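PDB 4PG7: homoserine dehydrogenase from Staphylococcus aureus M1064, which catalyses the NAD(P)-dependent interconversion of homoserine and aspartate semialdehyde by hydride transfer, a step of the aspartate pathway. Local coordinates for residues Gln236-Asn241 with Gly277-Ser282; Lys267-Gly272 with His292-Val297. All blocks are in the same frame, centred on the assembly; numbering follows the deposited sequence.

Contact 1 of 2, residues Gln236-Asn241 with Gly277-Ser282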
loop_
_atom_site.group_PDB
_atom_site.type_symbol
_atom_site.label_atom_id
_atom_site.label_comp_id
_atom_site.label_asym_id
_atom_site.label_seq_id
_atom_site.Cartn_x
_atom_site.Cartn_y
_atom_site.Cartn_z
ATOM N N GLN A 236 0.997 -14.292 15.421
ATOM C CA GLN A 236 1.918 -14.913 16.359
ATOM C C GLN A 236 2.533 -13.828 17.199
ATOM O O GLN A 236 2.877 -12.771 16.695
ATOM C CB GLN A 236 3.043 -15.633 15.622
ATOM C CG GLN A 236 2.592 -16.835 14.811
ATOM C CD GLN A 236 2.186 -18.012 15.671
ATOM O OE1 GLN A 236 1.117 -18.583 15.485
ATOM N NE2 GLN A 236 3.035 -18.380 16.618
ATOM N N VAL A 237 2.717 -14.125 18.473
ATOM C CA VAL A 237 3.344 -13.220 19.395
ATOM C C VAL A 237 4.810 -13.580 19.503
ATOM O O VAL A 237 5.133 -14.686 19.891
ATOM C CB VAL A 237 2.702 -13.344 20.791
ATOM C CG1 VAL A 237 3.514 -12.592 21.829
ATOM C CG2 VAL A 237 1.259 -12.856 20.762
ATOM N N ILE A 238 5.694 -12.644 19.182
ATOM C CA ILE A 238 7.114 -12.810 19.490
ATOM C C ILE A 238 7.530 -11.732 20.463
ATOM O O ILE A 238 6.873 -10.713 20.561
ATOM C CB ILE A 238 8.001 -12.762 18.224
ATOM C CG1 ILE A 238 8.018 -11.368 17.585
ATOM C CG2 ILE A 238 7.530 -13.801 17.224
ATOM C CD1 ILE A 238 8.965 -11.258 16.405
ATOM N N LYS A 239 8.638 -11.948 21.160
ATOM C CA LYS A 239 9.169 -10.951 22.082
ATOM C C LYS A 239 10.167 -10.048 21.367
ATOM O O LYS A 239 10.814 -10.470 20.395
ATOM C CB LYS A 239 9.869 -11.659 23.244
ATOM C CG LYS A 239 8.962 -12.560 24.086
ATOM C CD LYS A 239 9.779 -13.390 25.081
ATOM N N LEU A 240 10.325 -8.818 21.858
ATOM C CA LEU A 240 11.304 -7.913 21.298
ATOM C C LEU A 240 12.687 -8.562 21.241
ATOM O O LEU A 240 13.412 -8.382 20.267
ATOM C CB LEU A 240 11.366 -6.597 22.074
ATOM C CG LEU A 240 12.348 -5.517 21.584
ATOM C CD1 LEU A 240 12.107 -5.160 20.121
ATOM C CD2 LEU A 240 12.233 -4.269 22.465
ATOM N N ASN A 241 13.062 -9.305 22.272
ATOM C CA ASN A 241 14.399 -9.873 22.297
ATOM C C ASN A 241 14.561 -11.107 21.398
ATOM O O ASN A 241 15.659 -11.572 21.230
ATOM C CB ASN A 241 14.878 -10.134 23.737
ATOM C CG ASN A 241 14.044 -11.165 24.454
ATOM O OD1 ASN A 241 13.198 -11.821 23.849
ATOM N ND2 ASN A 241 14.277 -11.319 25.756
ATOM N N GLY A 277 5.288 -23.221 11.423
ATOM C CA GLY A 277 4.775 -22.801 12.729
ATOM C C GLY A 277 5.581 -21.744 13.488
ATOM O O GLY A 277 5.129 -21.291 14.541
ATOM N N LYS A 278 6.743 -21.331 12.969
ATOM C CA LYS A 278 7.639 -20.400 13.695
ATOM C C LYS A 278 7.998 -19.130 12.902
ATOM O O LYS A 278 8.179 -19.171 11.688
ATOM C CB LYS A 278 8.924 -21.116 14.093
ATOM N N VAL A 279 8.115 -18.007 13.607
ATOM C CA VAL A 279 8.529 -16.738 13.011
ATOM C C VAL A 279 10.019 -16.508 13.249
ATOM O O VAL A 279 10.470 -16.534 14.383
ATOM C CB VAL A 279 7.745 -15.553 13.630
ATOM C CG1 VAL A 279 8.203 -14.210 13.043
ATOM C CG2 VAL A 279 6.241 -15.740 13.445
ATOM N N ASN A 280 10.779 -16.281 12.187
ATOM C CA ASN A 280 12.140 -15.772 12.309
ATOM C C ASN A 280 12.134 -14.279 12.000
ATOM O O ASN A 280 11.801 -13.878 10.889
ATOM C CB ASN A 280 13.081 -16.480 11.336
ATOM C CG ASN A 280 13.254 -17.938 11.663
ATOM O OD1 ASN A 280 13.203 -18.780 10.777
ATOM N ND2 ASN A 280 13.452 -18.252 12.947
ATOM N N ALA A 281 12.497 -13.472 12.984
ATOM C CA ALA A 281 12.368 -12.016 12.876
ATOM C C ALA A 281 13.714 -11.345 13.057
ATOM O O ALA A 281 14.493 -11.755 13.899
ATOM C CB ALA A 281 11.395 -11.505 13.914
ATOM N N SER A 282 13.974 -10.300 12.265
ATOM C CA SER A 282 15.244 -9.589 12.312
ATOM C C SER A 282 15.147 -8.156 11.825
ATOM O O SER A 282 14.234 -7.785 11.089
ATOM C CB SER A 282 16.292 -10.309 11.457
ATOM O OG SER A 282 15.816 -10.503 10.133
HETATM O O HOH W 1 5.467 -18.420 15.987
#

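Contact 2 of 2, residues Lys267-Gly272 with His292-Val297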
loop_
_atom_site.group_PDB
_atom_site.type_symbol
_atom_site.label_atom_id
_atom_site.label_comp_id
_atom_site.label_asym_id
_atom_site.label_seq_id
_atom_site.Cartn_x
_atom_site.Cartn_y
_atom_site.Cartn_z
ATOM N N LYS A 267 19.793 -0.965 2.809
ATOM C CA LYS A 267 18.676 -0.454 3.609
ATOM C C LYS A 267 18.716 -1.156 4.946
ATOM O O LYS A 267 19.220 -2.286 5.046
ATOM C CB LYS A 267 17.308 -0.747 2.938
ATOM C CG LYS A 267 17.190 -0.277 1.486
ATOM C CD LYS A 267 17.038 1.226 1.391
ATOM C CE LYS A 267 16.891 1.664 -0.051
ATOM N NZ LYS A 267 16.702 3.129 -0.135
ATOM N N LEU A 268 18.165 -0.510 5.970
ATOM C CA LEU A 268 17.886 -1.191 7.222
ATOM C C LEU A 268 16.537 -1.865 7.047
ATOM O O LEU A 268 15.505 -1.177 6.934
ATOM C CB LEU A 268 17.860 -0.242 8.402
ATOM C CG LEU A 268 17.661 -0.927 9.774
ATOM C CD1 LEU A 268 18.912 -1.685 10.174
ATOM C CD2 LEU A 268 17.303 0.079 10.849
ATOM N N ILE A 269 16.546 -3.192 7.015
ATOM C CA ILE A 269 15.351 -3.992 6.743
ATOM C C ILE A 269 14.895 -4.752 7.988
ATOM O O ILE A 269 15.697 -5.415 8.649
ATOM C CB ILE A 269 15.623 -5.001 5.637
ATOM C CG1 ILE A 269 15.957 -4.281 4.308
ATOM C CG2 ILE A 269 14.448 -5.973 5.427
ATOM C CD1 ILE A 269 14.828 -3.496 3.725
ATOM N N GLY A 270 13.612 -4.613 8.312
ATOM C CA GLY A 270 12.969 -5.408 9.334
ATOM C C GLY A 270 12.198 -6.477 8.606
ATOM O O GLY A 270 11.434 -6.201 7.660
ATOM N N LYS A 271 12.430 -7.717 9.004
ATOM C CA LYS A 271 11.977 -8.870 8.236
ATOM C C LYS A 271 11.325 -9.854 9.178
ATOM O O LYS A 271 11.835 -10.093 10.277
ATOM C CB LYS A 271 13.201 -9.502 7.604
ATOM C CG LYS A 271 12.943 -10.555 6.590
ATOM C CD LYS A 271 14.141 -10.698 5.644
ATOM C CE LYS A 271 15.371 -11.312 6.291
ATOM N NZ LYS A 271 16.546 -11.239 5.346
ATOM N N GLY A 272 10.219 -10.437 8.738
ATOM C CA GLY A 272 9.623 -11.567 9.426
ATOM C C GLY A 272 9.305 -12.666 8.436
ATOM O O GLY A 272 8.611 -12.424 7.438
ATOM N N HIS A 292 14.437 -4.065 -7.109
ATOM C CA HIS A 292 13.369 -4.387 -6.161
ATOM C C HIS A 292 12.635 -3.098 -5.765
ATOM O O HIS A 292 13.261 -2.050 -5.562
ATOM C CB HIS A 292 13.970 -5.038 -4.914
ATOM C CG HIS A 292 12.988 -5.801 -4.088
ATOM N ND1 HIS A 292 12.156 -5.196 -3.171
ATOM C CD2 HIS A 292 12.694 -7.124 -4.041
ATOM C CE1 HIS A 292 11.408 -6.111 -2.579
ATOM N NE2 HIS A 292 11.698 -7.286 -3.110
ATOM N N GLN A 293 11.323 -3.190 -5.607
ATOM C CA GLN A 293 10.514 -2.047 -5.201
ATOM C C GLN A 293 11.054 -1.363 -3.945
ATOM O O GLN A 293 11.013 -0.143 -3.845
ATOM C CB GLN A 293 9.039 -2.457 -5.041
ATOM C CG GLN A 293 7.968 -1.450 -5.454
ATOM C CD GLN A 293 8.185 -0.670 -6.746
ATOM O OE1 GLN A 293 8.405 -1.229 -7.819
ATOM N NE2 GLN A 293 8.052 0.655 -6.636
ATOM N N LEU A 294 11.577 -2.123 -2.981
ATOM C CA LEU A 294 12.133 -1.538 -1.767
ATOM C C LEU A 294 13.366 -0.707 -1.986
ATOM O O LEU A 294 13.642 0.200 -1.194
ATOM C CB LEU A 294 12.448 -2.591 -0.707
ATOM C CG LEU A 294 11.306 -3.104 0.133
ATOM C CD1 LEU A 294 11.826 -4.185 1.068
ATOM C CD2 LEU A 294 10.621 -2.008 0.925
ATOM N N ALA A 295 14.137 -1.019 -3.027
ATOM C CA ALA A 295 15.364 -0.320 -3.261
ATOM C C ALA A 295 15.109 1.171 -3.489
ATOM O O ALA A 295 15.989 1.985 -3.227
ATOM C CB ALA A 295 16.121 -0.912 -4.441
ATOM N N ALA A 296 13.931 1.520 -3.999
ATOM C CA ALA A 296 13.639 2.901 -4.409
ATOM C C ALA A 296 13.076 3.762 -3.273
ATOM O O ALA A 296 12.914 4.955 -3.447
ATOM C CB ALA A 296 12.653 2.901 -5.563
ATOM N N VAL A 297 12.846 3.170 -2.108
ATOM C CA VAL A 297 12.262 3.861 -0.973
ATOM C C VAL A 297 13.346 4.664 -0.230
ATOM O O VAL A 297 14.222 4.090 0.434
ATOM C CB VAL A 297 11.592 2.855 -0.032
ATOM C CG1 VAL A 297 11.003 3.543 1.185
ATOM C CG2 VAL A 297 10.501 2.099 -0.786
#

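Contact 1 of 2, residues Gln236-Asn241 with Gly277-Ser282
Q236 to I238 run in extended conformation past the start of strand 278-289, the CA atoms of Q236 and V279 lying 7.6 Å apart, so side chains rather than main chain fill the gap. That strand is the second arm of a β-hairpin with strand 264-275, in a mixed sheet; both segments belong to the homoserine dehydrogenase family region. The loop leads from helix 220-234 to strand 244-245, which pairs in parallel with strand 278-289. V279 points toward the loop and meets two residues. Its CG2 lies 3.9 Å from Q236 CB, the two side chains lying alongside but running opposite ways, while I238 crosses it at about a right angle, I238 CG2 resting 4.0 Å from V279 CB. F234 of the preceding helix also packs on V279. At the hairpin end a water donates to G277 O at 3.2 Å; its link to Q236 NE2 is weak and doubtful. Further along, I238 turns CG1 into the slot between its backbone N and carbonyl carbon (chi1 68°), with the chain then straight, and this carries the δ-methyl onto the buried A281. There the fit is tight: I238 CD1 lies only 3.5 Å from A281 CB.

Contact 2 of 2, residues Lys267-Gly272 with His292-Val297
L294, which meets I269 of the sheet, is tied through its backbone to the imidazole of H292. The L294 N-H points at the ring's edge, in the ring plane, and gives H292 ND1 a bond of 3.1 Å that is nearly straight at 165°. The same ring meets that of Y305, their planes at about 50°. H292 O in turn accepts from A295 N at 2.9 Å, so both the side chain and the carbonyl of H292 tie down the short turn that follows. From this turn L294 leans toward the sheet, where its CD1 lies 4.1 Å from I269 CD1, the two side chains meeting at a slant. A303 and Y305 of strand 302-308 also pack on L294. The sheet here is a large mixed one, with strand 264-275 flanked by strands 278-289 and 171-177, and the loop 292-297 sits beside it on the way from strand 278-289 to strand 302-308. K267 supplies the polar half. Its chain bends at chi2 (-74°) and then runs straight, which takes NZ to the carbonyl end of the turn, 2.7 Å from V297 O, approaching well above the carbonyl plane. A weak bond of 3.4 Å runs from K267 NZ to A295 O, and E298 adds a salt bridge, so three partners, one of them weak, hold the buried ammonium. N183 shares V297 O, and K265 shares A295 O. On the far side of the loop, Q293 NE2 donates to Q293 O of the second subunit.

Both contacts use the hairpin of strands 264-275 and 278-289, one arm each: contact 1 takes the later strand and the loop that follows helix 220-234, contact 2 the earlier strand and the loop leading to strand 302-308. The arms join them directly, S282 O of contact 1 and K271 N of contact 2 making a probable hydrogen bond of 2.8 Å, although the contact centres are 19 Å apart. Contact 1 is partly buried, apolar toward A281 and watery at the hairpin end, and no other subunit touches it. Every touching residue of contact 2 is buried; there a lysine bonded to backbone carbonyls carries the junction, and its loop reaches the second subunit.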